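Local coordinates for putative cytoplasmic protein (PDB 4IQN), which is of unknown function but belongs to the DUF5066 family and is probably cytoplasmic, at residues K22-M27 / A60-L65; E75-S80 / I126-V131; L170-S175 / F182-L187. One frame throughout, in Å; residues are numbered along the deposited sequence. Where two conformers were deposited one is given.

Contact 1. Residues K22-M27 / A60-L65; sequences KVPTPM and AYDRDL
A60, in the weakly bonded helix 58-61, meets P26: CB of P26 lies 3.2 Å from the backbone O of A60. The backbone O of Y61 faces the same proline ring. The Y61 side chain turns to P24 instead, and CG of P24 comes obliquely to the ring, 4.1 Å from CE1 of Y61. The OH of Y61 is bonded to N19. D62 is the hub. Its CG stands anti to the backbone N (chi1 -170°), which brings the carboxylate against P24 CA and beside the backbone of T25. T25 N donates to D62 OD1 at 3.0 Å with a nearly straight bond (167°). D64 N donates to the same oxygen at 2.8 Å, closing an Asx turn. The two N-H groups reach OD1 from opposite faces of the carboxylate plane. R63 N then donates to T25 O at 2.9 Å. In the modelled conformer of selenomethionine M27, its CG sits over one face of the R63 guanidinium, so this packing is less certain. NE of R63 is bonded to Q78, and water 1 joins R63 NH1 to P26 O. At D64, OD2 lies 2.8 Å from T25 OG1, a weak bond whose proton could go to D62 instead. D62 to L65 form a type I beta turn. The contact thus ties the loop before helix 29-33 to this turn. With OD2 of D62 also bonded to N19 and N21, both oxygens of this buried carboxylate have several donors, which would probably favour its charged form.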
loop_
_atom_site.group_PDB
_atom_site.type_symbol
_atom_site.label_atom_id
_atom_site.label_comp_id
_atom_site.label_asym_id
_atom_site.label_seq_id
_atom_site.Cartn_x
_atom_site.Cartn_y
_atom_site.Cartn_z
ATOM N N LYS B 22 15.014 -18.229 -0.971
ATOM C CA LYS B 22 15.476 -19.481 -1.599
ATOM C C LYS B 22 14.351 -20.437 -1.932
ATOM O O LYS B 22 14.327 -20.999 -3.035
ATOM C CB LYS B 22 16.456 -20.214 -0.690
ATOM C CG LYS B 22 17.412 -19.320 0.069
ATOM C CD LYS B 22 18.847 -19.441 -0.423
ATOM C CE LYS B 22 19.812 -19.260 0.733
ATOM N NZ LYS B 22 19.508 -18.161 1.562
ATOM N N VAL B 23 13.443 -20.641 -0.977
ATOM C CA VAL B 23 12.352 -21.623 -1.129
ATOM C C VAL B 23 10.993 -20.924 -0.996
ATOM O O VAL B 23 10.510 -20.649 0.090
ATOM C CB VAL B 23 12.463 -22.776 -0.123
ATOM C CG1 VAL B 23 11.374 -23.814 -0.401
ATOM C CG2 VAL B 23 13.847 -23.424 -0.220
ATOM N N PRO B 24 10.400 -20.586 -2.129
ATOM C CA PRO B 24 9.133 -19.915 -2.078
ATOM C C PRO B 24 8.028 -20.683 -1.310
ATOM O O PRO B 24 7.998 -21.940 -1.295
ATOM C CB PRO B 24 8.783 -19.773 -3.552
ATOM C CG PRO B 24 10.115 -19.594 -4.223
ATOM C CD PRO B 24 10.982 -20.578 -3.481
ATOM N N THR B 25 7.130 -19.920 -0.693
ATOM C CA THR B 25 5.990 -20.452 0.061
ATOM C C THR B 25 4.687 -19.911 -0.549
ATOM O O THR B 25 4.084 -18.970 -0.064
ATOM C CB THR B 25 6.123 -20.071 1.527
ATOM O OG1 THR B 25 6.309 -18.655 1.602
ATOM C CG2 THR B 25 7.336 -20.722 2.104
ATOM N N PRO B 26 4.283 -20.465 -1.685
ATOM C CA PRO B 26 3.041 -20.010 -2.298
ATOM C C PRO B 26 1.853 -20.253 -1.402
ATOM O O PRO B 26 1.820 -21.256 -0.695
ATOM C CB PRO B 26 2.908 -20.923 -3.529
ATOM C CG PRO B 26 3.716 -22.136 -3.177
ATOM C CD PRO B 26 4.896 -21.550 -2.458
HETATM N N MSE B 27 0.870 -19.366 -1.444
HETATM C CA MSE B 27 -0.429 -19.653 -0.839
HETATM C C MSE B 27 -1.171 -20.455 -1.858
HETATM O O MSE B 27 -0.917 -20.330 -3.056
HETATM C CB MSE B 27 -1.194 -18.381 -0.494
HETATM C CG MSE B 27 -0.683 -17.797 0.815
HETATM SE SE MSE B 27 -1.840 -16.295 1.359
HETATM C CE MSE B 27 -3.529 -16.976 0.637
ATOM N N ALA B 60 0.315 -16.024 -4.639
ATOM C CA ALA B 60 0.263 -17.342 -5.294
ATOM C C ALA B 60 1.654 -17.852 -5.673
ATOM O O ALA B 60 1.835 -19.051 -5.911
ATOM C CB ALA B 60 -0.621 -17.281 -6.517
ATOM N N TYR B 61 2.631 -16.943 -5.725
ATOM C CA TYR B 61 4.005 -17.298 -6.029
ATOM C C TYR B 61 4.817 -17.526 -4.757
ATOM O O TYR B 61 5.347 -18.629 -4.535
ATOM C CB TYR B 61 4.665 -16.221 -6.920
ATOM C CG TYR B 61 6.164 -16.391 -6.998
ATOM C CD1 TYR B 61 6.736 -17.618 -7.352
ATOM C CD2 TYR B 61 7.011 -15.356 -6.653
ATOM C CE1 TYR B 61 8.117 -17.791 -7.365
ATOM C CE2 TYR B 61 8.394 -15.508 -6.688
ATOM C CZ TYR B 61 8.949 -16.713 -7.032
ATOM O OH TYR B 61 10.327 -16.859 -7.075
ATOM N N ASP B 62 4.949 -16.505 -3.918
ATOM C CA ASP B 62 5.807 -16.601 -2.715
ATOM C C ASP B 62 5.359 -15.657 -1.639
ATOM O O ASP B 62 5.580 -14.425 -1.727
ATOM C CB ASP B 62 7.276 -16.310 -3.101
ATOM C CG ASP B 62 8.274 -16.607 -1.992
ATOM O OD1 ASP B 62 7.903 -17.047 -0.876
ATOM O OD2 ASP B 62 9.481 -16.412 -2.268
ATOM N N ARG B 63 4.710 -16.191 -0.611
ATOM C CA ARG B 63 4.303 -15.349 0.501
ATOM C C ARG B 63 5.517 -14.802 1.305
ATOM O O ARG B 63 5.355 -13.902 2.109
ATOM C CB ARG B 63 3.214 -16.007 1.360
ATOM C CG ARG B 63 3.652 -17.101 2.268
ATOM C CD ARG B 63 2.415 -17.834 2.811
ATOM N NE ARG B 63 1.525 -16.891 3.510
ATOM C CZ ARG B 63 0.499 -17.233 4.279
ATOM N NH1 ARG B 63 0.203 -18.525 4.466
ATOM N NH2 ARG B 63 -0.229 -16.288 4.890
ATOM N N ASP B 64 6.727 -15.291 1.029
ATOM C CA ASP B 64 7.925 -14.854 1.727
ATOM C C ASP B 64 8.918 -14.183 0.784
ATOM O O ASP B 64 10.102 -14.198 1.034
ATOM C CB ASP B 64 8.569 -16.078 2.408
ATOM C CG ASP B 64 7.805 -16.543 3.615
ATOM O OD1 ASP B 64 7.239 -15.707 4.341
ATOM O OD2 ASP B 64 7.772 -17.762 3.859
ATOM N N LEU B 65 8.398 -13.582 -0.292
ATOM C CA LEU B 65 9.162 -12.941 -1.328
ATOM C C LEU B 65 10.169 -11.973 -0.743
ATOM O O LEU B 65 9.843 -11.236 0.166
ATOM C CB LEU B 65 8.184 -12.162 -2.222
ATOM C CG LEU B 65 8.732 -11.125 -3.174
ATOM C CD1 LEU B 65 9.561 -11.857 -4.223
ATOM C CD2 LEU B 65 7.580 -10.419 -3.828
HETATM O O HOH W 1 0.968 -20.588 2.387
#

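Contact 2. Residues E75-S80 / I126-V131; sequences ETLQKS and IRIDHV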
loop_
_atom_site.group_PDB
_atom_site.type_symbol
_atom_site.label_atom_id
_atom_site.label_comp_id
_atom_site.label_asym_id
_atom_site.label_seq_id
_atom_site.Cartn_x
_atom_site.Cartn_y
_atom_site.Cartn_z
ATOM N N GLU B 75 5.144 -8.750 3.512
ATOM C CA GLU B 75 5.216 -9.304 4.885
ATOM C C GLU B 75 4.221 -8.667 5.855
ATOM O O GLU B 75 3.409 -9.349 6.483
ATOM C CB GLU B 75 6.614 -9.130 5.416
ATOM C CG GLU B 75 6.861 -9.867 6.730
ATOM C CD GLU B 75 8.265 -9.627 7.240
ATOM O OE1 GLU B 75 9.177 -10.327 6.800
ATOM O OE2 GLU B 75 8.466 -8.730 8.072
ATOM N N THR B 76 4.261 -7.338 5.958
ATOM C CA THR B 76 3.462 -6.606 6.904
ATOM C C THR B 76 1.956 -6.774 6.738
ATOM O O THR B 76 1.245 -6.944 7.739
ATOM C CB THR B 76 3.826 -5.109 6.869
ATOM O OG1 THR B 76 5.149 -4.969 7.356
ATOM C CG2 THR B 76 2.911 -4.295 7.748
ATOM N N LEU B 77 1.482 -6.788 5.499
ATOM C CA LEU B 77 0.070 -6.908 5.248
ATOM C C LEU B 77 -0.480 -8.264 5.731
ATOM O O LEU B 77 -1.650 -8.337 6.130
ATOM C CB LEU B 77 -0.235 -6.701 3.784
ATOM C CG LEU B 77 0.273 -7.720 2.754
ATOM C CD1 LEU B 77 -0.745 -8.861 2.587
ATOM C CD2 LEU B 77 0.568 -6.992 1.428
ATOM N N GLN B 78 0.360 -9.296 5.700
ATOM C CA GLN B 78 -0.082 -10.638 6.151
ATOM C C GLN B 78 -0.409 -10.663 7.634
ATOM O O GLN B 78 -1.205 -11.517 8.084
ATOM C CB GLN B 78 0.926 -11.716 5.756
ATOM C CG GLN B 78 0.916 -11.980 4.270
ATOM C CD GLN B 78 1.940 -12.994 3.867
ATOM O OE1 GLN B 78 1.781 -14.183 4.155
ATOM N NE2 GLN B 78 3.010 -12.548 3.220
ATOM N N LYS B 79 0.154 -9.713 8.390
ATOM C CA LYS B 79 -0.142 -9.544 9.822
ATOM C C LYS B 79 -1.526 -9.038 10.044
ATOM O O LYS B 79 -1.997 -9.111 11.146
ATOM C CB LYS B 79 0.827 -8.561 10.499
ATOM C CG LYS B 79 2.286 -9.026 10.520
ATOM C CD LYS B 79 3.270 -8.020 11.157
ATOM C CE LYS B 79 4.712 -8.514 10.983
ATOM N NZ LYS B 79 5.756 -7.744 11.720
ATOM N N SER B 80 -2.178 -8.507 9.007
ATOM C CA SER B 80 -3.522 -7.947 9.115
ATOM C C SER B 80 -4.615 -8.902 8.642
ATOM O O SER B 80 -5.797 -8.534 8.629
ATOM C CB SER B 80 -3.608 -6.644 8.305
ATOM O OG SER B 80 -2.932 -5.646 8.968
ATOM N N ILE B 126 -3.539 -0.871 2.529
ATOM C CA ILE B 126 -2.681 -2.054 2.708
ATOM C C ILE B 126 -1.236 -1.561 2.650
ATOM O O ILE B 126 -0.831 -0.946 1.647
ATOM C CB ILE B 126 -2.894 -3.150 1.638
ATOM C CG1 ILE B 126 -4.331 -3.658 1.609
ATOM C CG2 ILE B 126 -1.914 -4.289 1.861
ATOM C CD1 ILE B 126 -4.602 -4.619 0.484
ATOM N N ARG B 127 -0.482 -1.773 3.713
ATOM C CA ARG B 127 0.898 -1.327 3.741
ATOM C C ARG B 127 1.809 -2.316 2.997
ATOM O O ARG B 127 1.761 -3.544 3.217
ATOM C CB ARG B 127 1.411 -1.093 5.151
ATOM C CG ARG B 127 2.782 -0.395 5.150
ATOM C CD ARG B 127 3.201 0.217 6.466
ATOM N NE ARG B 127 4.441 0.979 6.261
ATOM C CZ ARG B 127 4.931 1.919 7.065
ATOM N NH1 ARG B 127 4.291 2.275 8.153
ATOM N NH2 ARG B 127 6.083 2.534 6.754
ATOM N N ILE B 128 2.610 -1.801 2.099
ATOM C CA ILE B 128 3.611 -2.557 1.354
ATOM C C ILE B 128 4.965 -2.262 1.994
ATOM O O ILE B 128 5.309 -1.100 2.227
ATOM C CB ILE B 128 3.606 -2.148 -0.157
ATOM C CG1 ILE B 128 2.293 -2.550 -0.841
ATOM C CG2 ILE B 128 4.809 -2.655 -0.941
ATOM C CD1 ILE B 128 2.030 -4.027 -0.857
ATOM N N ASP B 129 5.715 -3.311 2.314
ATOM C CA ASP B 129 7.069 -3.124 2.840
ATOM C C ASP B 129 7.974 -2.518 1.766
ATOM O O ASP B 129 8.006 -2.972 0.633
ATOM C CB ASP B 129 7.627 -4.443 3.331
ATOM C CG ASP B 129 6.776 -5.042 4.417
ATOM O OD1 ASP B 129 6.775 -4.442 5.523
ATOM O OD2 ASP B 129 6.098 -6.083 4.149
ATOM N N HIS B 130 8.702 -1.480 2.165
ATOM C CA HIS B 130 9.391 -0.590 1.239
ATOM C C HIS B 130 10.887 -0.630 1.518
ATOM O O HIS B 130 11.360 -1.181 2.549
ATOM C CB HIS B 130 8.788 0.828 1.373
ATOM C CG HIS B 130 9.349 1.830 0.412
ATOM N ND1 HIS B 130 9.499 1.583 -0.927
ATOM C CD2 HIS B 130 9.769 3.104 0.611
ATOM C CE1 HIS B 130 10.021 2.654 -1.512
ATOM N NE2 HIS B 130 10.203 3.577 -0.594
ATOM N N VAL B 131 11.629 -0.092 0.576
ATOM C CA VAL B 131 13.081 -0.024 0.627
ATOM C C VAL B 131 13.630 1.289 1.219
ATOM O O VAL B 131 14.826 1.433 1.354
ATOM C CB VAL B 131 13.706 -0.255 -0.754
ATOM C CG1 VAL B 131 13.305 -1.611 -1.286
ATOM C CG2 VAL B 131 13.349 0.870 -1.726
HETATM O O HOH W 2 3.220 -5.834 3.385
#
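T76 and D129 join the short, weakly bonded helix 75-78 to the loop that follows strand 124-128. That strand is an outermost one of the four-stranded antiparallel sheet. The D129 carboxylate grips T76 twice, in a bidentate pair of hydrogen bonds. T76 N donates to D129 OD2 at 2.9 Å, almost straight at 173°. T76 OG1 donates to D129 OD1 at 2.5 Å, which is unusually short, and the exact length should not be pressed. Both oxygens use their syn lone pairs, so the carboxylate presents its open end to the threonine. The torsion of T76 explains the second bond: OG1 lies beside its own backbone N (chi1 -67°), and both donors therefore point the same way. The two bonds together should fix the rotation of the carboxylate. They sit at the first turn of the helix, where the negative group is probably favoured by the helix dipole.

One residue on, L77 turns to the strand and packs against I126 and I128. Its CG is wedged between the backbone N and the carbonyl carbon (chi1 66°). CB then touches CG2 of I126 at 3.5 Å, and CD2 of L77 lies close to the same methyl. L77 and I128 lie side by side, pointing the same way, with CD2 of L77 4.0 Å from CD1 of I128. L166 and Y169 of helix 166-175 also pack on I128. R127 sends its guanidinium to Y90. Its backbone serves the contact through water 2, which accepts from L77 N at 2.9 Å and lies 2.7 Å from R127 O.

Contact 3. Residues L170-S175 / F182-L187; sequences LYNIIS and FTEEDL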
loop_
_atom_site.group_PDB
_atom_site.type_symbol
_atom_site.label_atom_id
_atom_site.label_comp_id
_atom_site.label_asym_id
_atom_site.label_seq_id
_atom_site.Cartn_x
_atom_site.Cartn_y
_atom_site.Cartn_z
ATOM N N LEU B 170 6.442 -2.017 -8.300
ATOM C CA LEU B 170 7.359 -3.113 -8.316
ATOM C C LEU B 170 8.300 -3.110 -9.509
ATOM O O LEU B 170 9.447 -3.452 -9.337
ATOM C CB LEU B 170 6.633 -4.474 -8.188
ATOM C CG LEU B 170 6.086 -4.798 -6.834
ATOM C CD1 LEU B 170 5.250 -6.060 -6.928
ATOM C CD2 LEU B 170 7.214 -4.986 -5.795
ATOM N N TYR B 171 7.839 -2.690 -10.706
ATOM C CA TYR B 171 8.717 -2.585 -11.859
ATOM C C TYR B 171 9.874 -1.606 -11.492
ATOM O O TYR B 171 11.033 -1.814 -11.856
ATOM C CB TYR B 171 7.980 -2.069 -13.079
ATOM C CG TYR B 171 7.486 -3.119 -14.050
ATOM C CD1 TYR B 171 8.346 -3.762 -14.937
ATOM C CD2 TYR B 171 6.145 -3.470 -14.080
ATOM C CE1 TYR B 171 7.888 -4.721 -15.800
ATOM C CE2 TYR B 171 5.666 -4.410 -14.967
ATOM C CZ TYR B 171 6.539 -5.058 -15.807
ATOM O OH TYR B 171 6.081 -6.003 -16.679
ATOM N N ASN B 172 9.548 -0.517 -10.800
ATOM C CA ASN B 172 10.574 0.423 -10.388
ATOM C C ASN B 172 11.545 -0.166 -9.347
ATOM O O ASN B 172 12.756 -0.016 -9.461
ATOM C CB ASN B 172 9.928 1.719 -9.896
ATOM C CG ASN B 172 9.523 2.615 -11.054
ATOM O OD1 ASN B 172 10.320 3.425 -11.489
ATOM N ND2 ASN B 172 8.303 2.451 -11.570
ATOM N N ILE B 173 11.001 -0.833 -8.345
ATOM C CA ILE B 173 11.851 -1.559 -7.383
ATOM C C ILE B 173 12.867 -2.494 -8.080
ATOM O O ILE B 173 14.106 -2.413 -7.812
ATOM C CB ILE B 173 11.020 -2.341 -6.348
ATOM C CG1 ILE B 173 10.222 -1.403 -5.413
ATOM C CG2 ILE B 173 11.929 -3.259 -5.511
ATOM C CD1 ILE B 173 11.038 -0.376 -4.628
ATOM N N ILE B 174 12.393 -3.359 -8.993
ATOM C CA ILE B 174 13.252 -4.360 -9.585
ATOM C C ILE B 174 14.231 -3.809 -10.628
ATOM O O ILE B 174 15.223 -4.464 -10.943
ATOM C CB ILE B 174 12.456 -5.575 -10.136
ATOM C CG1 ILE B 174 11.628 -5.229 -11.351
ATOM C CG2 ILE B 174 11.589 -6.209 -9.074
ATOM C CD1 ILE B 174 10.997 -6.465 -11.954
ATOM N N SER B 175 13.984 -2.583 -11.113
ATOM C CA SER B 175 14.788 -1.991 -12.162
ATOM C C SER B 175 16.238 -1.860 -11.734
ATOM O O SER B 175 17.133 -1.906 -12.572
ATOM C CB SER B 175 14.212 -0.637 -12.642
ATOM O OG SER B 175 14.400 0.400 -11.686
ATOM N N PHE B 182 16.490 -3.278 -17.768
ATOM C CA PHE B 182 15.944 -1.927 -17.910
ATOM C C PHE B 182 16.314 -1.101 -16.687
ATOM O O PHE B 182 16.789 -1.644 -15.684
ATOM C CB PHE B 182 14.430 -1.952 -18.147
ATOM C CG PHE B 182 13.658 -2.712 -17.104
ATOM C CD1 PHE B 182 13.202 -2.085 -15.965
ATOM C CD2 PHE B 182 13.396 -4.062 -17.276
ATOM C CE1 PHE B 182 12.497 -2.790 -14.996
ATOM C CE2 PHE B 182 12.677 -4.768 -16.331
ATOM C CZ PHE B 182 12.233 -4.137 -15.189
ATOM N N THR B 183 16.148 0.216 -16.797
ATOM C CA THR B 183 16.348 1.114 -15.661
ATOM C C THR B 183 15.112 1.959 -15.439
ATOM O O THR B 183 14.156 1.898 -16.240
ATOM C CB THR B 183 17.516 2.088 -15.926
ATOM O OG1 THR B 183 17.106 3.035 -16.908
ATOM C CG2 THR B 183 18.747 1.357 -16.437
ATOM N N GLU B 184 15.098 2.775 -14.389
ATOM C CA GLU B 184 13.980 3.698 -14.201
ATOM C C GLU B 184 13.804 4.627 -15.409
ATOM O O GLU B 184 12.703 5.119 -15.644
ATOM C CB GLU B 184 14.113 4.549 -12.935
ATOM C CG GLU B 184 13.153 5.725 -12.978
ATOM C CD GLU B 184 13.261 6.682 -11.802
ATOM O OE1 GLU B 184 13.650 7.880 -12.024
ATOM O OE2 GLU B 184 12.930 6.225 -10.677
ATOM N N GLU B 185 14.852 4.838 -16.202
ATOM C CA GLU B 185 14.715 5.756 -17.370
ATOM C C GLU B 185 13.816 5.126 -18.430
ATOM O O GLU B 185 13.283 5.820 -19.285
ATOM C CB GLU B 185 16.083 6.151 -17.942
ATOM C CG GLU B 185 16.124 7.591 -18.464
ATOM C CD GLU B 185 15.878 8.651 -17.375
ATOM O OE1 GLU B 185 14.935 9.474 -17.549
ATOM O OE2 GLU B 185 16.617 8.677 -16.347
ATOM N N ASP B 186 13.601 3.801 -18.325
ATOM C CA ASP B 186 12.736 3.064 -19.262
ATOM C C ASP B 186 11.294 2.945 -18.758
ATOM O O ASP B 186 10.441 2.377 -19.451
ATOM C CB ASP B 186 13.281 1.643 -19.469
ATOM C CG ASP B 186 14.657 1.626 -20.069
ATOM O OD1 ASP B 186 14.818 2.217 -21.156
ATOM O OD2 ASP B 186 15.586 1.004 -19.467
ATOM N N LEU B 187 11.015 3.484 -17.572
ATOM C CA LEU B 187 9.720 3.321 -16.963
ATOM C C LEU B 187 8.804 4.549 -16.938
ATOM O O LEU B 187 7.836 4.589 -16.212
ATOM C CB LEU B 187 9.907 2.745 -15.572
ATOM C CG LEU B 187 10.674 1.419 -15.497
ATOM C CD1 LEU B 187 10.853 1.080 -14.036
ATOM C CD2 LEU B 187 9.908 0.283 -16.146
HETATM O O HOH W 3 7.302 4.529 -13.393
HETATM O O HOH W 4 12.809 3.826 -9.771
HETATM O O HOH W 5 16.770 1.675 -11.779
#
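The backbone of F182-L187 passes beside the last turns of helix 166-175, with S175 and T183 closest at 4.9 Å between CA atoms, then turns through a short 3-10 segment at 184-186. The contact folds the loop between helices 166-175 and 195-208 back onto the last part of helix 166-175. F182 carries much of the packing. Its CG sits between the backbone N and the carbonyl carbon (chi1 55°), and the ring reaches back to the helix. There its edge points at Y171 O, in the plane of the ring, with CE1 of F182 at 3.6 Å. CZ comes to the edge of the Y171 ring, 3.9 Å from CD1 of Y171. The two side chains cross at about a right angle. I174 CG1 and S175 CB approach the F182 ring obliquely. L14 of helix 8-14 touches both F182 and I174, and the OH of Y171 is bonded to S7 O.

L187 closes the other end of the contact. Its CD1 lies against the amide of N172, 3.5 Å from OD1. The two side chains slide past each other in opposite directions. N172 ND2 donates to E168 O within its helix and also to water 3, which passes the link on to L187 O. In the modelled conformer of E184, water 4 would bridge N172 OD1 to E184 OE2. S175 OG bonds back to N172 O at 2.8 Å, and water 5 joins this hydroxyl to E184 N. Within the loop, T183 OG1 accepts from E185 N in an ST turn, and D186 OD2 accepts from T183 N. The two segments are therefore held by apolar packing around F182 and L187, while polar groups across the contact are bridged by waters 3 and 5 rather than bonded directly.

Overall arrangement
The three contacts follow one another along the chain. Contacts 1 and 2 have centres about 15 Å apart and are coupled by one polar link, the bond from R63 NE to Q78 OE1, at 2.8 Å. Contacts 2 and 3 are about 21 Å apart between centres and meet by packing, with V131 CG2 3.9 Å from I173 CD1. Contacts 1 and 3 do not touch; their nearest atoms are about 6 Å apart. Contact 2 lies near the centre of the chain, about 7 Å from it, whereas the other two lie 18 to 19 Å out. Contact 2 thus lies between the other two, touching contact 1 through Q78 and contact 3 through V131.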